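Local coordinates for cell wall mannoprotein 1 (Neosartorya fumigata, PDB 5J5K) that binds palmitic acid in the core of an all-helical fold and is probably a cell-wall antigen recognised by host antibodies, at residues T21-L26 and P84-S89; Q49-I54 and N114-K119; N77-L82 and D137-G142. All blocks are in the same frame, centred on the assembly; numbering follows the deposited sequence.

Contact 1 of 3, residues T21-L26 and P84-S89; sequences TDINTL and PDIVTS. With PLM (palmitic acid), chain C.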
loop_
_atom_site.group_PDB
_atom_site.type_symbol
_atom_site.label_atom_id
_atom_site.label_comp_id
_atom_site.label_asym_id
_atom_site.label_seq_id
_atom_site.Cartn_x
_atom_site.Cartn_y
_atom_site.Cartn_z
ATOM N N THR A 21 3.771 8.497 2.278
ATOM C CA THR A 21 5.178 8.784 2.545
ATOM C C THR A 21 6.001 7.499 2.628
ATOM O O THR A 21 7.090 7.403 2.044
ATOM C CB THR A 21 5.323 9.591 3.847
ATOM O OG1 THR A 21 4.681 10.855 3.670
ATOM C CG2 THR A 21 6.795 9.824 4.199
ATOM N N ASP A 22 5.475 6.509 3.347
ATOM C CA ASP A 22 6.126 5.200 3.464
ATOM C C ASP A 22 6.384 4.576 2.076
ATOM O O ASP A 22 7.491 4.106 1.783
ATOM C CB ASP A 22 5.250 4.207 4.245
ATOM C CG ASP A 22 5.102 4.537 5.713
ATOM O OD1 ASP A 22 5.890 5.324 6.270
ATOM O OD2 ASP A 22 4.162 3.969 6.325
ATOM N N ILE A 23 5.348 4.551 1.243
ATOM C CA ILE A 23 5.447 3.969 -0.098
ATOM C C ILE A 23 6.536 4.655 -0.931
ATOM O O ILE A 23 7.341 3.995 -1.584
ATOM C CB ILE A 23 4.109 4.049 -0.851
ATOM C CG1 ILE A 23 3.069 3.137 -0.192
ATOM C CG2 ILE A 23 4.276 3.636 -2.330
ATOM C CD1 ILE A 23 1.640 3.472 -0.587
ATOM N N ASN A 24 6.546 5.980 -0.921
ATOM C CA ASN A 24 7.517 6.710 -1.718
ATOM C C ASN A 24 8.952 6.542 -1.190
ATOM O O ASN A 24 9.895 6.473 -1.973
ATOM C CB ASN A 24 7.108 8.173 -1.839
ATOM C CG ASN A 24 5.789 8.340 -2.624
ATOM O OD1 ASN A 24 5.526 7.619 -3.602
ATOM N ND2 ASN A 24 4.963 9.275 -2.187
ATOM N N THR A 25 9.107 6.434 0.122
ATOM C CA THR A 25 10.407 6.085 0.701
ATOM C C THR A 25 10.831 4.690 0.230
ATOM O O THR A 25 11.976 4.499 -0.189
ATOM C CB THR A 25 10.391 6.192 2.237
ATOM O OG1 THR A 25 10.027 7.531 2.596
ATOM C CG2 THR A 25 11.777 5.850 2.846
ATOM N N LEU A 26 9.904 3.730 0.255
ATOM C CA LEU A 26 10.207 2.378 -0.190
ATOM C C LEU A 26 10.652 2.361 -1.663
ATOM O O LEU A 26 11.597 1.661 -2.030
ATOM C CB LEU A 26 9.000 1.465 0.036
ATOM C CG LEU A 26 9.179 -0.044 0.029
ATOM C CD1 LEU A 26 10.175 -0.515 1.086
ATOM C CD2 LEU A 26 7.802 -0.719 0.233
ATOM N N PRO A 84 -1.387 5.685 -8.038
ATOM C CA PRO A 84 -0.193 5.789 -8.886
ATOM C C PRO A 84 1.126 5.568 -8.129
ATOM O O PRO A 84 2.062 5.041 -8.712
ATOM C CB PRO A 84 -0.275 7.206 -9.479
ATOM C CG PRO A 84 -1.281 7.934 -8.687
ATOM C CD PRO A 84 -2.169 6.936 -8.015
ATOM N N ASP A 85 1.191 5.936 -6.850
ATOM C CA ASP A 85 2.399 5.723 -6.056
ATOM C C ASP A 85 2.604 4.244 -5.762
ATOM O O ASP A 85 3.740 3.792 -5.663
ATOM C CB ASP A 85 2.353 6.483 -4.734
ATOM C CG ASP A 85 2.508 8.002 -4.911
ATOM O OD1 ASP A 85 2.910 8.454 -5.999
ATOM O OD2 ASP A 85 2.251 8.733 -3.941
ATOM N N ILE A 86 1.506 3.510 -5.616
ATOM C CA ILE A 86 1.561 2.066 -5.430
ATOM C C ILE A 86 2.088 1.391 -6.692
ATOM O O ILE A 86 3.014 0.571 -6.630
ATOM C CB ILE A 86 0.172 1.475 -5.067
ATOM C CG1 ILE A 86 -0.228 1.906 -3.652
ATOM C CG2 ILE A 86 0.174 -0.072 -5.197
ATOM C CD1 ILE A 86 -1.696 1.671 -3.306
ATOM N N VAL A 87 1.513 1.756 -7.831
ATOM C CA VAL A 87 1.931 1.208 -9.110
ATOM C C VAL A 87 3.406 1.519 -9.369
ATOM O O VAL A 87 4.161 0.648 -9.808
ATOM C CB VAL A 87 1.036 1.720 -10.259
ATOM C CG1 VAL A 87 1.594 1.326 -11.620
ATOM C CG2 VAL A 87 -0.409 1.191 -10.094
ATOM N N THR A 88 3.820 2.747 -9.073
ATOM C CA THR A 88 5.217 3.155 -9.242
ATOM C C THR A 88 6.147 2.307 -8.372
ATOM O O THR A 88 7.185 1.844 -8.829
ATOM C CB THR A 88 5.383 4.654 -8.907
ATOM O OG1 THR A 88 4.658 5.431 -9.872
ATOM C CG2 THR A 88 6.856 5.091 -8.915
ATOM N N SER A 89 5.747 2.099 -7.123
ATOM C CA SER A 89 6.528 1.315 -6.173
ATOM C C SER A 89 6.659 -0.149 -6.622
ATOM O O SER A 89 7.770 -0.691 -6.643
ATOM C CB SER A 89 5.922 1.422 -4.766
ATOM O OG SER A 89 6.841 1.008 -3.755
HETATM C C1 PLM C . 13.958 -5.524 -0.943
HETATM O O1 PLM C . 15.025 -5.868 -1.493
HETATM O O2 PLM C . 13.591 -4.333 -1.029
HETATM C C2 PLM C . 13.125 -6.531 -0.199
HETATM C C3 PLM C . 12.374 -5.883 0.965
HETATM C C4 PLM C . 11.126 -5.080 0.610
HETATM C C5 PLM C . 10.253 -5.682 -0.478
HETATM C C6 PLM C . 8.866 -5.058 -0.449
HETATM C C7 PLM C . 8.064 -5.455 -1.673
HETATM C C8 PLM C . 6.644 -4.906 -1.576
HETATM C C9 PLM C . 6.520 -3.532 -2.212
HETATM C CA PLM C . 5.065 -3.109 -2.336
HETATM C CB PLM C . 4.945 -1.638 -2.702
HETATM C CC PLM C . 3.490 -1.188 -2.777
HETATM C CD PLM C . 2.854 -1.128 -1.394
HETATM C CE PLM C . 1.511 -0.424 -1.427
HETATM C CF PLM C . 0.752 -0.521 -0.106
HETATM C CG PLM C . -0.603 0.191 -0.184
HETATM O O HOH W 1 6.095 5.193 -5.199
#
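The amide of Asn24 stands over one face of the Asp85 carboxylate, the two planes turned 79° apart. Two atoms of the amide address that face differently. Asn24 ND2 donates to Asp85 OD2 across 3.3 Å, with the acceptor lying close to the amide plane but the donor well above the carboxylate plane, 70° out of it. Asn24 OD1 also lies over the carboxylate, 3.3 Å from Asp85 CG, but as a second acceptor it makes no hydrogen bond with Asp85 OD2. A single water fixes the rotation of the amide further, since it donates both to Asn24 OD1 and to the backbone Asp85 O, the latter at 2.8 Å.

Beneath this polar layer the contact turns apolar. With CG1 beside the backbone N, Ile23 sends CG2 to the second helix, at Asp85 O (3.4 Å) and at Ser89 CB (3.7 Å). Ile23 CD1, the end of the other branch, lies 3.9 Å from Ile86 CG1, the two isoleucines crossing at a slant. The palmitate chain lies deeper still: Ser89 OG, which has a weak hydrogen bond with Thr27 OG1, comes within 3.4 Å of ligand atom CB, and Ile86 CD1 and Leu26 CD2 also border the chain. The pair thus forms one wall of the lipid-binding site.

Helices 9-32 and 83-95 run side by side with axes 9.3 Å apart, nearly parallel, at 24°. Lys20 on the first touches Asp85, whereas helix 37-62 packs against Ile23 and Leu26 through Leu50, with Val46 adding to the cover of Leu26.

Contact 2 of 3, residues Q49-I54 and N114-K119; sequences QLESDI and NALQSK. With PLM (palmitic acid), chain C.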
loop_
_atom_site.group_PDB
_atom_site.type_symbol
_atom_site.label_atom_id
_atom_site.label_comp_id
_atom_site.label_asym_id
_atom_site.label_seq_id
_atom_site.Cartn_x
_atom_site.Cartn_y
_atom_site.Cartn_z
ATOM N N GLN A 49 7.376 -0.872 8.561
ATOM C CA GLN A 49 6.729 0.378 8.986
ATOM C C GLN A 49 5.465 0.599 8.177
ATOM O O GLN A 49 4.435 1.003 8.726
ATOM C CB GLN A 49 7.685 1.566 8.828
ATOM C CG GLN A 49 7.181 2.883 9.416
ATOM C CD GLN A 49 6.874 2.783 10.893
ATOM O OE1 GLN A 49 7.767 2.567 11.697
ATOM N NE2 GLN A 49 5.605 2.939 11.257
ATOM N N LEU A 50 5.535 0.311 6.878
ATOM C CA LEU A 50 4.391 0.457 5.981
ATOM C C LEU A 50 3.265 -0.494 6.385
ATOM O O LEU A 50 2.110 -0.071 6.475
ATOM C CB LEU A 50 4.792 0.215 4.524
ATOM C CG LEU A 50 3.686 0.147 3.472
ATOM C CD1 LEU A 50 2.834 1.446 3.490
ATOM C CD2 LEU A 50 4.278 -0.116 2.089
ATOM N N GLU A 51 3.597 -1.757 6.656
ATOM C CA GLU A 51 2.598 -2.707 7.155
ATOM C C GLU A 51 1.903 -2.189 8.419
ATOM O O GLU A 51 0.676 -2.238 8.535
ATOM C CB GLU A 51 3.220 -4.079 7.447
ATOM C CG GLU A 51 3.649 -4.876 6.195
ATOM C CD GLU A 51 4.010 -6.322 6.534
ATOM O OE1 GLU A 51 3.638 -6.794 7.626
ATOM O OE2 GLU A 51 4.654 -6.994 5.711
ATOM N N SER A 52 2.692 -1.693 9.359
ATOM C CA SER A 52 2.160 -1.172 10.609
ATOM C C SER A 52 1.248 0.043 10.365
ATOM O O SER A 52 0.188 0.197 11.016
ATOM C CB SER A 52 3.318 -0.789 11.537
ATOM O OG SER A 52 2.842 -0.351 12.786
ATOM N N ASP A 53 1.648 0.900 9.429
ATOM C CA ASP A 53 0.898 2.126 9.160
ATOM C C ASP A 53 -0.425 1.834 8.429
ATOM O O ASP A 53 -1.433 2.523 8.638
ATOM C CB ASP A 53 1.773 3.150 8.404
ATOM C CG ASP A 53 2.886 3.739 9.282
ATOM O OD1 ASP A 53 2.730 3.788 10.524
ATOM O OD2 ASP A 53 3.923 4.168 8.740
ATOM N N ILE A 54 -0.434 0.809 7.596
ATOM C CA ILE A 54 -1.674 0.367 6.954
ATOM C C ILE A 54 -2.627 -0.192 8.013
ATOM O O ILE A 54 -3.804 0.170 8.055
ATOM C CB ILE A 54 -1.406 -0.673 5.880
ATOM C CG1 ILE A 54 -0.626 -0.036 4.724
ATOM C CG2 ILE A 54 -2.725 -1.272 5.340
ATOM C CD1 ILE A 54 0.000 -1.045 3.802
ATOM N N ASN A 114 2.356 -10.335 -0.538
ATOM C CA ASN A 114 1.156 -11.004 -0.018
ATOM C C ASN A 114 0.599 -10.318 1.252
ATOM O O ASN A 114 -0.620 -10.085 1.364
ATOM C CB ASN A 114 1.424 -12.494 0.199
ATOM C CG ASN A 114 1.504 -13.266 -1.119
ATOM O OD1 ASN A 114 0.612 -13.160 -1.946
ATOM N ND2 ASN A 114 2.574 -14.029 -1.318
ATOM N N ALA A 115 1.489 -9.954 2.174
ATOM C CA ALA A 115 1.083 -9.303 3.427
ATOM C C ALA A 115 0.508 -7.921 3.137
ATOM O O ALA A 115 -0.537 -7.547 3.672
ATOM C CB ALA A 115 2.265 -9.200 4.408
ATOM N N LEU A 116 1.180 -7.175 2.271
ATOM C CA LEU A 116 0.720 -5.837 1.904
ATOM C C LEU A 116 -0.609 -5.860 1.148
ATOM O O LEU A 116 -1.460 -5.005 1.379
ATOM C CB LEU A 116 1.786 -5.097 1.098
ATOM C CG LEU A 116 3.007 -4.675 1.925
ATOM C CD1 LEU A 116 4.117 -4.222 1.001
ATOM C CD2 LEU A 116 2.645 -3.591 2.945
ATOM N N GLN A 117 -0.808 -6.827 0.254
ATOM C CA GLN A 117 -2.085 -6.903 -0.438
ATOM C C GLN A 117 -3.230 -7.207 0.547
ATOM O O GLN A 117 -4.284 -6.557 0.489
ATOM C CB GLN A 117 -2.076 -7.928 -1.577
ATOM C CG GLN A 117 -3.390 -7.929 -2.347
ATOM C CD GLN A 117 -3.416 -8.844 -3.552
ATOM O OE1 GLN A 117 -2.562 -9.718 -3.722
ATOM N NE2 GLN A 117 -4.423 -8.647 -4.400
ATOM N N SER A 118 -3.029 -8.189 1.424
ATOM C CA SER A 118 -4.014 -8.519 2.445
ATOM C C SER A 118 -4.349 -7.307 3.339
ATOM O O SER A 118 -5.536 -6.991 3.568
ATOM C CB SER A 118 -3.540 -9.732 3.271
ATOM O OG SER A 118 -4.443 -9.998 4.321
ATOM N N LYS A 119 -3.319 -6.599 3.799
ATOM C CA LYS A 119 -3.519 -5.441 4.678
ATOM C C LYS A 119 -4.200 -4.275 3.945
ATOM O O LYS A 119 -5.077 -3.616 4.513
ATOM C CB LYS A 119 -2.199 -5.012 5.338
ATOM C CG LYS A 119 -1.681 -6.055 6.335
ATOM C CD LYS A 119 -0.294 -5.754 6.873
ATOM C CE LYS A 119 0.189 -6.887 7.790
ATOM N NZ LYS A 119 -0.651 -7.086 9.026
HETATM C C1 PLM C . 13.958 -5.524 -0.943
HETATM O O1 PLM C . 15.025 -5.868 -1.493
HETATM O O2 PLM C . 13.591 -4.333 -1.029
HETATM C C2 PLM C . 13.125 -6.531 -0.199
HETATM C C3 PLM C . 12.374 -5.883 0.965
HETATM C C4 PLM C . 11.126 -5.080 0.610
HETATM C C5 PLM C . 10.253 -5.682 -0.478
HETATM C C6 PLM C . 8.866 -5.058 -0.449
HETATM C C7 PLM C . 8.064 -5.455 -1.673
HETATM C C8 PLM C . 6.644 -4.906 -1.576
HETATM C C9 PLM C . 6.520 -3.532 -2.212
HETATM C CA PLM C . 5.065 -3.109 -2.336
HETATM C CB PLM C . 4.945 -1.638 -2.702
HETATM C CC PLM C . 3.490 -1.188 -2.777
HETATM C CD PLM C . 2.854 -1.128 -1.394
HETATM C CE PLM C . 1.511 -0.424 -1.427
HETATM C CF PLM C . 0.752 -0.521 -0.106
HETATM C CG PLM C . -0.603 0.191 -0.184
#
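Leu116 meets Leu50, Glu51 and Ile54 through a single methyl, CD2, and this is the tight part of the contact. Leu116 CD2 lies 3.6 Å from Glu51 CG. It is 3.8 Å from Ile54 CD1 and also touches Leu50 CG, and each of the three partners crosses the leucine at about a right angle. The other methyl, Leu116 CD1, faces the ligand instead, 3.6 Å from palmitate atom CA. One side chain therefore joins the interhelical packing to the lipid: with CG beside the backbone N (chi1 -71°) and CD1 and CD2 diverging from it, one methyl faces helix 37-62 and the other the lipid. Leu50 CD2 is another lipid neighbour, 3.9 Å from ligand atom CD. Ile54 closes the tight end, its CG2 resting 3.4 Å from the backbone Lys119 O.

Glu51 and Lys119, both partly exposed, make the side nearer solvent, where the charged ends are not paired with each other. The glutamate runs extended past CG, and the lysine stem passes it obliquely, bringing Lys119 CE within 3.5 Å of Glu51 OE1. Glu51 OE1 and Lys119 NZ stay 4.5 Å apart, too far for a salt bridge. Instead the lysine bends at chi4, -63°, and its NZ forms a salt bridge with Asp55. Glu51 OE2 lies against Ala115 CB and near the carboxylate of Glu47, which may raise the proton affinity of the two acids, an effect Lys119 would partly offset.

With axes 10.0 Å apart and directions differing by only 15°, helices 37-62 and 106-130 pack as parallel neighbours in an all-helical bundle of the cell wall mannoprotein 1 family, whose apolar interior holds the palmitic acid chain.

Contact 3 of 3, residues N77-L82 and D137-G142; sequences NALLGL and DTIASG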
loop_
_atom_site.group_PDB
_atom_site.type_symbol
_atom_site.label_atom_id
_atom_site.label_comp_id
_atom_site.label_asym_id
_atom_site.label_seq_id
_atom_site.Cartn_x
_atom_site.Cartn_y
_atom_site.Cartn_z
ATOM N N ASN A 77 -10.580 10.348 -2.018
ATOM C CA ASN A 77 -9.526 10.945 -2.848
ATOM C C ASN A 77 -8.139 10.651 -2.316
ATOM O O ASN A 77 -7.231 10.436 -3.108
ATOM C CB ASN A 77 -9.731 12.449 -3.024
ATOM C CG ASN A 77 -10.882 12.763 -3.957
ATOM O OD1 ASN A 77 -11.685 11.882 -4.273
ATOM N ND2 ASN A 77 -10.958 14.004 -4.418
ATOM N N ALA A 78 -7.995 10.627 -0.990
ATOM C CA ALA A 78 -6.717 10.273 -0.352
ATOM C C ALA A 78 -6.339 8.807 -0.622
ATOM O O ALA A 78 -5.165 8.497 -0.893
ATOM C CB ALA A 78 -6.770 10.541 1.131
ATOM N N LEU A 79 -7.324 7.915 -0.559
ATOM C CA LEU A 79 -7.081 6.495 -0.842
ATOM C C LEU A 79 -6.720 6.300 -2.309
ATOM O O LEU A 79 -5.724 5.641 -2.631
ATOM C CB LEU A 79 -8.306 5.636 -0.491
ATOM C CG LEU A 79 -8.138 4.119 -0.670
ATOM C CD1 LEU A 79 -7.038 3.583 0.224
ATOM C CD2 LEU A 79 -9.435 3.404 -0.379
ATOM N N LEU A 80 -7.518 6.888 -3.196
ATOM C CA LEU A 80 -7.292 6.753 -4.623
ATOM C C LEU A 80 -5.996 7.437 -5.063
ATOM O O LEU A 80 -5.309 6.924 -5.945
ATOM C CB LEU A 80 -8.482 7.277 -5.420
ATOM C CG LEU A 80 -9.790 6.484 -5.261
ATOM C CD1 LEU A 80 -10.816 7.007 -6.247
ATOM C CD2 LEU A 80 -9.580 4.991 -5.434
ATOM N N GLY A 81 -5.659 8.570 -4.444
ATOM C CA GLY A 81 -4.368 9.234 -4.667
ATOM C C GLY A 81 -3.153 8.352 -4.401
ATOM O O GLY A 81 -2.065 8.627 -4.910
ATOM N N LEU A 82 -3.320 7.293 -3.599
ATOM C CA LEU A 82 -2.260 6.307 -3.399
ATOM C C LEU A 82 -1.982 5.479 -4.649
ATOM O O LEU A 82 -0.862 4.995 -4.818
ATOM C CB LEU A 82 -2.573 5.328 -2.247
ATOM C CG LEU A 82 -2.696 5.877 -0.813
ATOM C CD1 LEU A 82 -3.023 4.758 0.172
ATOM C CD2 LEU A 82 -1.420 6.601 -0.399
ATOM N N ASP A 137 -18.423 2.611 -4.128
ATOM C CA ASP A 137 -18.222 2.037 -5.461
ATOM C C ASP A 137 -16.908 2.532 -6.064
ATOM O O ASP A 137 -16.175 1.756 -6.690
ATOM C CB ASP A 137 -19.401 2.368 -6.393
ATOM C CG ASP A 137 -20.712 1.678 -5.971
ATOM O OD1 ASP A 137 -20.663 0.609 -5.316
ATOM O OD2 ASP A 137 -21.792 2.214 -6.299
ATOM N N THR A 138 -16.596 3.812 -5.851
ATOM C CA THR A 138 -15.352 4.403 -6.367
ATOM C C THR A 138 -14.126 3.750 -5.720
ATOM O O THR A 138 -13.154 3.401 -6.404
ATOM C CB THR A 138 -15.342 5.947 -6.175
ATOM O OG1 THR A 138 -16.465 6.513 -6.864
ATOM C CG2 THR A 138 -14.082 6.575 -6.713
ATOM N N ILE A 139 -14.178 3.571 -4.403
ATOM C CA ILE A 139 -13.084 2.940 -3.667
ATOM C C ILE A 139 -12.906 1.490 -4.124
ATOM O O ILE A 139 -11.783 1.038 -4.361
ATOM C CB ILE A 139 -13.313 2.996 -2.144
ATOM C CG1 ILE A 139 -13.241 4.448 -1.643
ATOM C CG2 ILE A 139 -12.279 2.144 -1.423
ATOM C CD1 ILE A 139 -13.796 4.642 -0.211
ATOM N N ALA A 140 -14.024 0.770 -4.261
ATOM C CA ALA A 140 -13.990 -0.624 -4.711
ATOM C C ALA A 140 -13.355 -0.759 -6.102
ATOM O O ALA A 140 -12.566 -1.670 -6.334
ATOM C CB ALA A 140 -15.412 -1.235 -4.701
ATOM N N SER A 141 -13.722 0.125 -7.028
ATOM C CA SER A 141 -13.152 0.097 -8.383
ATOM C C SER A 141 -11.658 0.375 -8.351
ATOM O O SER A 141 -10.875 -0.369 -8.948
ATOM C CB SER A 141 -13.863 1.083 -9.310
ATOM O OG SER A 141 -15.252 0.808 -9.349
ATOM N N GLY A 142 -11.259 1.408 -7.616
ATOM C CA GLY A 142 -9.844 1.711 -7.421
ATOM C C GLY A 142 -9.081 0.571 -6.763
ATOM O O GLY A 142 -7.925 0.307 -7.107
#
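Leu79 and Leu80, consecutive on one helix, carry the apolar contacts with Ile139, Thr138 and Gly142. Leu79 CD2 presses on Ile139 CG2 at 3.3 Å, the two side chains crossing at about a right angle. Leu80 CD1 meets Thr138 CG2 at the same 3.3 Å, again roughly perpendicular. Both separations are shorter than ordinary van der Waals contact, so the packing is tight here. The other methyl of Leu80, CD2, settles 3.8 Å from Gly142 CA; a residue without a side chain lets the helix come this near, and the closest CA pair of the contact is Leu80 with Gly142. Leu80 turns its fork to this surface with CG beside the backbone N, chi1 -66°.

The two helices, 69-81 and 133-156, run almost parallel, their directions differing by 10° and their axes lying 10.1 Å apart, as neighbours in the all-helical bundle. Leu79 and Ile139 face inward, where helix 106-130 covers them through Leu127, Ser124 and Gln128; the Leu79 side chain is about 7 Å from the palmitate.

No hydrogen bond crosses between the two segments; the side-chain bond of Ser141 lies within its own helix. Asp137 O accepts two, from Ser141 N and from Ser141 OG at 3.0 Å, which arrive from opposite faces of the carbonyl plane. Ile139 O accepts a hydrogen bond from Thr143 OG1. On the partner helix, Asn77 O accepts Gly81 N at 2.8 Å, and Leu79 O accepts Leu82 N.

Overall arrangement
All three contacts pair near-parallel helices that are distant in sequence, and together they engage six of the seven helices of the chain. Their segments alternate along it: 21-26, 49-54, 77-82, 84-89, 114-119, 137-142. Contacts 1 and 2 have centres 13 Å apart and touch where Leu26 CD2 meets Leu50 CD2 at 4.0 Å; both also border the palmitate, so their four helices surround much of its chain. Contact 3 lies 15 Å from contact 1 and 17 Å from contact 2, centre to centre. It adjoins contact 1 only through the sequence, between Leu82 and Pro84, and packs the bundle beyond the methyl end of the lipid.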